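Thioredoxin domain-containing protein (Aeropyrum pernix, PDB 3HA9) has not been characterised experimentally but, as a thioredoxin-fold protein of the AhpC/TSA family, probably acts as an oxidoreductase with antioxidant activity. Local coordinates at residues A[40-45]-A[72-77]; A[46-51]-A[129-134]. All coordinates share one frame; numbering follows the deposited sequence.

Interaction 1 (A[40-45]-A[72-77]); sequences VILWFM and IAIDFW
Five backbone hydrogen bonds lace Ile41, Trp43 and Met45 to Ile72, Ile74 and Phe76 in the alternating pattern of parallel strands. The straightest runs from Ile72 N to Ile41 O (2.8 Å, 177° at the hydrogen). Ile74 N reaches Trp43 O at 2.7 Å, and the ladder carries on past the end of strand 69-75 with Phe76 N to Met45 O, longer at 3.3 Å. Met45 O also takes a CA-H...O contact from Asp75.

Leu42, Phe44, Ile72 and Ile74 share one face of the sheet, where the side chains of the two strands pack through apolar contacts. Leu42 and Ile72 lie side by side, Leu42 CD2 against Ile72 CD1 at 3.8 Å, and Val40 CG1 meets that same CD1. Ile74 CD1 sits over one face of the Phe44 ring, 4.0 Å from its centroid, in a CH-pi contact; CG1 anti to the carbonyl carbon (chi1 -61°) and an extended chi2 carry the methyl there. Phe76 CE2 also touches Phe44 CB.

Trp43, Met45, Ala73 and Asp75 occupy the other face, toward helices 52-65 and 98-108. Chi1 of Met45 (48°) puts CG between the backbone N and the carbonyl carbon, over the centre of the Trp43 ring, and the bend at chi2 brings Met45 SD to 3.8 Å from Asp75 CB. Asp75 OD1 accepts from Trp77 N (2.9 Å), an Asx turn.

Strand 39-45, helix 52-65 and strand 69-75 follow one another as a beta-alpha-beta unit of the thioredoxin fold. Main-chain bonds set the register; Leu42, Phe44, Ile72 and Ile74 make one face apolar, while the other sets a buried carboxylate, its OD1 satisfied by Trp77 N, beside Met45.

Interaction 2 (A[46-51]-A[129-134]); sequences AAWCPS and RSIDYI
Ile131 points its CD1 methyl at one face of the Trp48 indole, the two side chains crossing at about a right angle. Ile131 CD1 stands 4.0 Å from the centroid of the Trp48 six-membered ring, a CH-pi contact offset toward the rim, with CH2 the nearest ring atom. Ile131 CD1 also lies 3.5 Å from Cys49 CB, so one methyl group touches both residues. Ile131 CG1 lies between the backbone N and the carbonyl carbon (chi1 60°), which turns the chain toward the 46-49 beta turn; that type I turn is closed by Cys49 N to Ala46 O.

Cys49 SG, disulfide-bonded to Cys52, packs beside Ile131 O and 3.7 Å from Asp132 CB. Beyond it, Ser51 OG donates to the anti lone pair of Asp132 OD2 at 2.7 Å, while the other carboxylate oxygen, OD1, accepts from Trp43 NE1. With an alanine in place of Asp132, the Ser51 hydroxyl and the Trp43 indole N-H would probably both lose their shared carboxylate acceptor.

The Cys49-Cys52 disulfide at the start of helix 52-65 matches the thioredoxin-type CxxC pattern and is consistent with a redox site; Ile131 packs against the turn that carries Cys49, and Asp132, its carboxylate bonded by Ser51 and Trp43, packs its CB against Cys49 SG.

In the fold
From the N terminus, strand 39-45 enters the sheet and runs directly into the 46-51 loop, so the first segments of the two interactions are consecutive. Interaction 1 closes the shorter loop, through helix 52-65 and back along strand 69-75. Interaction 2 closes a longer one, returning only after helices 79-85, 98-108 and 121-125 and strand 114-117. The loops cross, since 72-77 falls between 46-51 and 129-134. Strand 39-45 is central, with strand 69-75 parallel on one side and strand 133-138 antiparallel on the other. Phe44 N to Tyr133 O joins strands 39-45 and 133-138, and Trp77 edge-to-face with Trp48 ties the loop after strand 69-75 to the CxxC loop.

Interaction 1 (A[40-45]-A[72-77])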
ATOM      1  N   VAL A  40      -9.529   1.424  -1.364  1.00 14.60           N
ATOM      2  CA  VAL A  40      -8.319   0.623  -1.420  1.00 14.11           C
ATOM      3  C   VAL A  40      -7.300   1.273  -0.504  1.00 13.53           C
ATOM      4  O   VAL A  40      -7.028   2.465  -0.620  1.00 13.62           O
ATOM      5  CB  VAL A  40      -7.799   0.525  -2.867  1.00 14.38           C
ATOM      6  CG1 VAL A  40      -6.460  -0.235  -2.923  1.00 15.11           C
ATOM      7  CG2 VAL A  40      -8.852  -0.149  -3.770  1.00 15.09           C
ATOM      8  N   ILE A  41      -6.770   0.503   0.447  1.00 13.12           N
ATOM      9  CA  ILE A  41      -5.711   1.005   1.312  1.00 12.52           C
ATOM     10  C   ILE A  41      -4.379   0.331   0.975  1.00 12.16           C
ATOM     11  O   ILE A  41      -4.247  -0.883   1.131  1.00 12.70           O
ATOM     12  CB  ILE A  41      -6.060   0.789   2.823  1.00 12.50           C
ATOM     13  CG1 ILE A  41      -7.415   1.444   3.156  1.00 14.35           C
ATOM     14  CG2 ILE A  41      -4.894   1.280   3.709  1.00 12.67           C
ATOM     15  CD1 ILE A  41      -7.828   1.346   4.622  1.00 13.39           C
ATOM     16  N   LEU A  42      -3.406   1.121   0.501  1.00 11.53           N
ATOM     17  CA  LEU A  42      -2.052   0.624   0.287  1.00 11.67           C
ATOM     18  C   LEU A  42      -1.277   0.860   1.573  1.00 11.56           C
ATOM     19  O   LEU A  42      -1.147   1.994   2.020  1.00 12.50           O
ATOM     20  CB  LEU A  42      -1.362   1.339  -0.890  1.00 11.81           C
ATOM     21  CG  LEU A  42      -2.099   1.354  -2.227  1.00 12.44           C
ATOM     22  CD1 LEU A  42      -1.169   1.939  -3.312  1.00 12.96           C
ATOM     23  CD2 LEU A  42      -2.530  -0.049  -2.615  1.00 12.71           C
ATOM     24  N   TRP A  43      -0.807  -0.214   2.197  1.00 10.75           N
ATOM     25  CA  TRP A  43      -0.088  -0.074   3.448  1.00  9.62           C
ATOM     26  C   TRP A  43       1.364  -0.483   3.218  1.00 10.24           C
ATOM     27  O   TRP A  43       1.647  -1.672   3.044  1.00  9.94           O
ATOM     28  CB  TRP A  43      -0.727  -0.964   4.514  1.00 10.07           C
ATOM     29  CG  TRP A  43       0.001  -0.893   5.833  1.00 10.75           C
ATOM     30  CD1 TRP A  43       0.692   0.176   6.334  1.00 10.69           C
ATOM     31  CD2 TRP A  43       0.108  -1.932   6.798  1.00  9.75           C
ATOM     32  NE1 TRP A  43       1.232  -0.141   7.556  1.00 10.97           N
ATOM     33  CE2 TRP A  43       0.889  -1.432   7.866  1.00 10.61           C
ATOM     34  CE3 TRP A  43      -0.358  -3.256   6.857  1.00  9.98           C
ATOM     35  CZ2 TRP A  43       1.206  -2.205   9.001  1.00 11.34           C
ATOM     36  CZ3 TRP A  43      -0.042  -4.035   8.005  1.00 11.96           C
ATOM     37  CH2 TRP A  43       0.726  -3.492   9.060  1.00 10.33           C
ATOM     38  N   PHE A  44       2.263   0.511   3.214  1.00  9.74           N
ATOM     39  CA  PHE A  44       3.699   0.265   2.991  1.00  9.54           C
ATOM     40  C   PHE A  44       4.327  -0.014   4.334  1.00  9.10           C
ATOM     41  O   PHE A  44       4.231   0.811   5.239  1.00 11.02           O
ATOM     42  CB  PHE A  44       4.343   1.492   2.345  1.00  9.39           C
ATOM     43  CG  PHE A  44       3.893   1.717   0.926  1.00 10.09           C
ATOM     44  CD1 PHE A  44       4.650   1.195  -0.130  1.00  9.48           C
ATOM     45  CD2 PHE A  44       2.695   2.404   0.643  1.00 10.43           C
ATOM     46  CE1 PHE A  44       4.242   1.377  -1.456  1.00  9.84           C
ATOM     47  CE2 PHE A  44       2.271   2.591  -0.688  1.00 10.10           C
ATOM     48  CZ  PHE A  44       3.023   2.080  -1.721  1.00 10.86           C
ATOM     49  N   MET A  45       4.938  -1.192   4.464  1.00  8.29           N
ATOM     50  CA  MET A  45       5.368  -1.669   5.785  1.00  8.37           C
ATOM     51  C   MET A  45       6.591  -2.578   5.701  1.00  8.82           C
ATOM     52  O   MET A  45       7.129  -2.806   4.616  1.00  7.52           O
ATOM     53  CB  MET A  45       4.190  -2.326   6.541  1.00  8.59           C
ATOM     54  CG  MET A  45       3.355  -3.361   5.742  1.00  9.11           C
ATOM     55  SD  MET A  45       4.198  -4.912   5.321  1.00  3.50           S
ATOM     56  CE  MET A  45       4.216  -5.689   6.922  1.00 11.65           C
ATOM     57  N   ILE A  72      -4.176  -3.661   0.975  1.00 10.96           N
ATOM     58  CA  ILE A  72      -3.051  -4.273   0.278  1.00 10.82           C
ATOM     59  C   ILE A  72      -1.796  -4.030   1.132  1.00 10.88           C
ATOM     60  O   ILE A  72      -1.374  -2.879   1.284  1.00 10.68           O
ATOM     61  CB  ILE A  72      -2.879  -3.725  -1.153  1.00 11.12           C
ATOM     62  CG1 ILE A  72      -4.220  -3.849  -1.925  1.00 12.46           C
ATOM     63  CG2 ILE A  72      -1.719  -4.432  -1.846  1.00 11.49           C
ATOM     64  CD1 ILE A  72      -4.203  -3.371  -3.375  1.00 16.62           C
ATOM     65  N   ALA A  73      -1.251  -5.102   1.721  1.00 10.68           N
ATOM     66  CA  ALA A  73      -0.040  -5.011   2.546  1.00 10.42           C
ATOM     67  C   ALA A  73       1.155  -5.071   1.629  1.00 10.11           C
ATOM     68  O   ALA A  73       1.328  -6.050   0.909  1.00 10.24           O
ATOM     69  CB  ALA A  73       0.017  -6.136   3.584  1.00 10.88           C
ATOM     70  N   ILE A  74       1.970  -4.012   1.641  1.00  9.48           N
ATOM     71  CA  ILE A  74       3.087  -3.892   0.698  1.00  9.23           C
ATOM     72  C   ILE A  74       4.361  -3.887   1.519  1.00  9.60           C
ATOM     73  O   ILE A  74       4.678  -2.877   2.142  1.00  9.63           O
ATOM     74  CB  ILE A  74       3.026  -2.607  -0.162  1.00  9.35           C
ATOM     75  CG1 ILE A  74       1.758  -2.587  -1.003  1.00  8.58           C
ATOM     76  CG2 ILE A  74       4.290  -2.526  -1.075  1.00  9.18           C
ATOM     77  CD1 ILE A  74       1.469  -1.243  -1.735  1.00 10.71           C
ATOM     78  N   ASP A  75       5.083  -5.007   1.517  1.00  9.57           N
ATOM     79  CA  ASP A  75       6.336  -5.076   2.263  1.00  9.45           C
ATOM     80  C   ASP A  75       7.404  -4.659   1.280  1.00  9.70           C
ATOM     81  O   ASP A  75       7.654  -5.368   0.297  1.00 10.25           O
ATOM     82  CB  ASP A  75       6.582  -6.510   2.773  1.00  9.51           C
ATOM     83  CG  ASP A  75       7.820  -6.625   3.666  1.00  9.29           C
ATOM     84  OD1 ASP A  75       8.722  -5.771   3.579  1.00  9.78           O
ATOM     85  OD2 ASP A  75       7.881  -7.588   4.470  1.00 10.51           O
ATOM     86  N   PHE A  76       8.021  -3.501   1.534  1.00  9.60           N
ATOM     87  CA  PHE A  76       9.039  -2.992   0.626  1.00  9.81           C
ATOM     88  C   PHE A  76      10.442  -3.223   1.157  1.00 10.75           C
ATOM     89  O   PHE A  76      11.421  -2.717   0.584  1.00 11.07           O
ATOM     90  CB  PHE A  76       8.779  -1.505   0.253  1.00 10.00           C
ATOM     91  CG  PHE A  76       8.970  -0.514   1.387  1.00  9.10           C
ATOM     92  CD1 PHE A  76      10.203   0.126   1.584  1.00  9.07           C
ATOM     93  CD2 PHE A  76       7.896  -0.163   2.196  1.00  9.82           C
ATOM     94  CE1 PHE A  76      10.366   1.089   2.589  1.00 11.35           C
ATOM     95  CE2 PHE A  76       8.041   0.795   3.206  1.00  9.60           C
ATOM     96  CZ  PHE A  76       9.282   1.426   3.393  1.00  9.50           C
ATOM     97  N   TRP A  77      10.556  -3.997   2.245  1.00 10.21           N
ATOM     98  CA  TRP A  77      11.864  -4.216   2.852  1.00 10.19           C
ATOM     99  C   TRP A  77      12.554  -5.396   2.144  1.00 10.11           C
ATOM    100  O   TRP A  77      12.741  -6.475   2.704  1.00 10.37           O
ATOM    101  CB  TRP A  77      11.743  -4.397   4.376  1.00  9.41           C
ATOM    102  CG  TRP A  77      13.058  -4.119   5.060  1.00 10.25           C
ATOM    103  CD1 TRP A  77      13.957  -5.036   5.503  1.00  8.66           C
ATOM    104  CD2 TRP A  77      13.624  -2.835   5.312  1.00  9.44           C
ATOM    105  NE1 TRP A  77      15.048  -4.399   6.053  1.00 11.29           N
ATOM    106  CE2 TRP A  77      14.863  -3.046   5.951  1.00 10.93           C
ATOM    107  CE3 TRP A  77      13.187  -1.520   5.090  1.00  9.47           C
ATOM    108  CZ2 TRP A  77      15.692  -1.995   6.340  1.00 11.20           C
ATOM    109  CZ3 TRP A  77      14.018  -0.463   5.493  1.00 10.28           C
ATOM    110  CH2 TRP A  77      15.256  -0.720   6.114  1.00  9.79           C
TER

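Interaction 2 (A[46-51]-A[129-134])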
ATOM      1  N   ALA A  46       7.036  -3.054   6.860  1.00  9.11           N
ATOM      2  CA  ALA A  46       8.132  -4.026   6.970  1.00 10.03           C
ATOM      3  C   ALA A  46       7.821  -4.881   8.173  1.00 10.43           C
ATOM      4  O   ALA A  46       7.200  -4.399   9.138  1.00 11.18           O
ATOM      5  CB  ALA A  46       9.480  -3.300   7.151  1.00  9.69           C
ATOM      6  N   ALA A  47       8.235  -6.144   8.128  1.00  9.88           N
ATOM      7  CA  ALA A  47       7.843  -7.091   9.170  1.00 10.71           C
ATOM      8  C   ALA A  47       8.445  -6.753  10.532  1.00 10.74           C
ATOM      9  O   ALA A  47       7.872  -7.090  11.565  1.00 11.35           O
ATOM     10  CB  ALA A  47       8.188  -8.507   8.757  1.00 10.40           C
ATOM     11  N   TRP A  48       9.583  -6.065  10.531  1.00 10.96           N
ATOM     12  CA  TRP A  48      10.244  -5.647  11.780  1.00 11.02           C
ATOM     13  C   TRP A  48       9.843  -4.255  12.302  1.00 11.97           C
ATOM     14  O   TRP A  48      10.281  -3.827  13.368  1.00 12.07           O
ATOM     15  CB  TRP A  48      11.762  -5.679  11.564  1.00 11.33           C
ATOM     16  CG  TRP A  48      12.208  -4.759  10.486  1.00  9.67           C
ATOM     17  CD1 TRP A  48      12.294  -5.047   9.156  1.00  8.48           C
ATOM     18  CD2 TRP A  48      12.656  -3.408  10.632  1.00  9.76           C
ATOM     19  NE1 TRP A  48      12.735  -3.952   8.461  1.00  9.58           N
ATOM     20  CE2 TRP A  48      12.978  -2.935   9.340  1.00  9.24           C
ATOM     21  CE3 TRP A  48      12.802  -2.547  11.723  1.00  9.62           C
ATOM     22  CZ2 TRP A  48      13.433  -1.632   9.109  1.00 10.82           C
ATOM     23  CZ3 TRP A  48      13.260  -1.258  11.495  1.00 11.41           C
ATOM     24  CH2 TRP A  48      13.580  -0.815  10.198  1.00 10.41           C
ATOM     25  N   CYS A  49       9.003  -3.549  11.560  1.00 12.19           N
ATOM     26  CA  CYS A  49       8.621  -2.178  11.901  1.00 12.73           C
ATOM     27  C   CYS A  49       7.876  -2.161  13.249  1.00 12.66           C
ATOM     28  O   CYS A  49       6.881  -2.857  13.397  1.00 12.16           O
ATOM     29  CB  CYS A  49       7.770  -1.599  10.744  1.00 13.26           C
ATOM     30  SG  CYS A  49       6.439  -0.385  11.142  1.00 16.28           S
ATOM     31  N   PRO A  50       8.408  -1.430  14.260  1.00 12.35           N
ATOM     32  CA  PRO A  50       7.770  -1.434  15.569  1.00 13.04           C
ATOM     33  C   PRO A  50       6.312  -0.984  15.556  1.00 13.35           C
ATOM     34  O   PRO A  50       5.465  -1.643  16.184  1.00 14.21           O
ATOM     35  CB  PRO A  50       8.641  -0.473  16.387  1.00 13.20           C
ATOM     36  CG  PRO A  50      10.008  -0.628  15.782  1.00 12.90           C
ATOM     37  CD  PRO A  50       9.745  -0.802  14.301  1.00 12.63           C
ATOM     38  N   SER A  51       6.027   0.110  14.848  1.00 12.72           N
ATOM     39  CA  SER A  51       4.690   0.714  14.819  1.00 12.49           C
ATOM     40  C   SER A  51       3.669  -0.112  14.026  1.00 11.87           C
ATOM     41  O   SER A  51       2.457   0.033  14.192  1.00 11.62           O
ATOM     42  CB  SER A  51       4.759   2.150  14.285  1.00 13.01           C
ATOM     43  OG  SER A  51       5.112   2.159  12.902  1.00 12.67           O
ATOM     44  N   ARG A 129       7.092   7.809   2.740  1.00  8.97           N
ATOM     45  CA  ARG A 129       7.934   8.578   3.671  1.00 10.09           C
ATOM     46  C   ARG A 129       8.456   7.780   4.874  1.00  9.67           C
ATOM     47  O   ARG A 129       9.259   8.296   5.645  1.00  9.34           O
ATOM     48  CB  ARG A 129       7.147   9.808   4.182  1.00 10.66           C
ATOM     49  CG  ARG A 129       6.750  10.794   3.090  1.00 12.38           C
ATOM     50  CD  ARG A 129       6.198  12.068   3.714  1.00 16.20           C
ATOM     51  NE  ARG A 129       7.273  12.989   4.086  1.00 19.07           N
ATOM     52  CZ  ARG A 129       7.898  13.782   3.214  1.00 20.20           C
ATOM     53  NH1 ARG A 129       7.551  13.775   1.932  1.00 19.62           N
ATOM     54  NH2 ARG A 129       8.855  14.603   3.621  1.00 21.56           N
ATOM     55  N   SER A 130       8.010   6.533   5.037  1.00 10.03           N
ATOM     56  CA  SER A 130       8.387   5.732   6.231  1.00  9.63           C
ATOM     57  C   SER A 130       8.057   4.267   6.013  1.00 10.26           C
ATOM     58  O   SER A 130       7.482   3.909   4.976  1.00 10.25           O
ATOM     59  CB  SER A 130       7.615   6.225   7.462  1.00 10.71           C
ATOM     60  OG  SER A 130       6.250   5.804   7.394  1.00 11.76           O
ATOM     61  N   ILE A 131       8.428   3.428   6.981  1.00  9.15           N
ATOM     62  CA  ILE A 131       8.096   2.001   6.928  1.00 10.06           C
ATOM     63  C   ILE A 131       6.731   1.669   7.549  1.00  9.48           C
ATOM     64  O   ILE A 131       6.438   0.510   7.816  1.00  9.69           O
ATOM     65  CB  ILE A 131       9.204   1.136   7.602  1.00 10.05           C
ATOM     66  CG1 ILE A 131       9.363   1.532   9.068  1.00 11.87           C
ATOM     67  CG2 ILE A 131      10.527   1.275   6.838  1.00 12.15           C
ATOM     68  CD1 ILE A 131      10.318   0.629   9.850  1.00 11.91           C
ATOM     69  N   ASP A 132       5.905   2.686   7.773  1.00  9.32           N
ATOM     70  CA  ASP A 132       4.521   2.481   8.214  1.00  9.71           C
ATOM     71  C   ASP A 132       3.720   3.618   7.598  1.00  9.51           C
ATOM     72  O   ASP A 132       3.389   4.611   8.254  1.00  9.75           O
ATOM     73  CB  ASP A 132       4.423   2.438   9.750  1.00  9.82           C
ATOM     74  CG  ASP A 132       3.041   2.019  10.260  1.00 11.35           C
ATOM     75  OD1 ASP A 132       2.104   1.878   9.449  1.00 11.84           O
ATOM     76  OD2 ASP A 132       2.872   1.882  11.505  1.00 12.72           O
ATOM     77  N   TYR A 133       3.405   3.460   6.319  1.00  9.39           N
ATOM     78  CA  TYR A 133       2.873   4.565   5.529  1.00  9.37           C
ATOM     79  C   TYR A 133       1.634   4.089   4.814  1.00  9.44           C
ATOM     80  O   TYR A 133       1.609   2.988   4.284  1.00  9.60           O
ATOM     81  CB  TYR A 133       3.946   5.031   4.516  1.00  9.12           C
ATOM     82  CG  TYR A 133       3.588   6.287   3.728  1.00  9.17           C
ATOM     83  CD1 TYR A 133       3.875   7.558   4.238  1.00  9.53           C
ATOM     84  CD2 TYR A 133       2.996   6.193   2.461  1.00 10.60           C
ATOM     85  CE1 TYR A 133       3.558   8.699   3.513  1.00 11.71           C
ATOM     86  CE2 TYR A 133       2.655   7.345   1.727  1.00 11.66           C
ATOM     87  CZ  TYR A 133       2.953   8.586   2.265  1.00 13.31           C
ATOM     88  OH  TYR A 133       2.629   9.723   1.568  1.00 14.72           O
ATOM     89  N   ILE A 134       0.612   4.938   4.794  1.00  9.65           N
ATOM     90  CA  ILE A 134      -0.716   4.568   4.318  1.00 10.31           C
ATOM     91  C   ILE A 134      -1.100   5.463   3.141  1.00  9.67           C
ATOM     92  O   ILE A 134      -0.931   6.684   3.210  1.00 10.93           O
ATOM     93  CB  ILE A 134      -1.748   4.746   5.482  1.00 10.57           C
ATOM     94  CG1 ILE A 134      -1.583   3.635   6.537  1.00 11.29           C
ATOM     95  CG2 ILE A 134      -3.196   4.844   4.963  1.00 10.45           C
ATOM     96  CD1 ILE A 134      -2.131   2.277   6.104  1.00 12.32           C
TER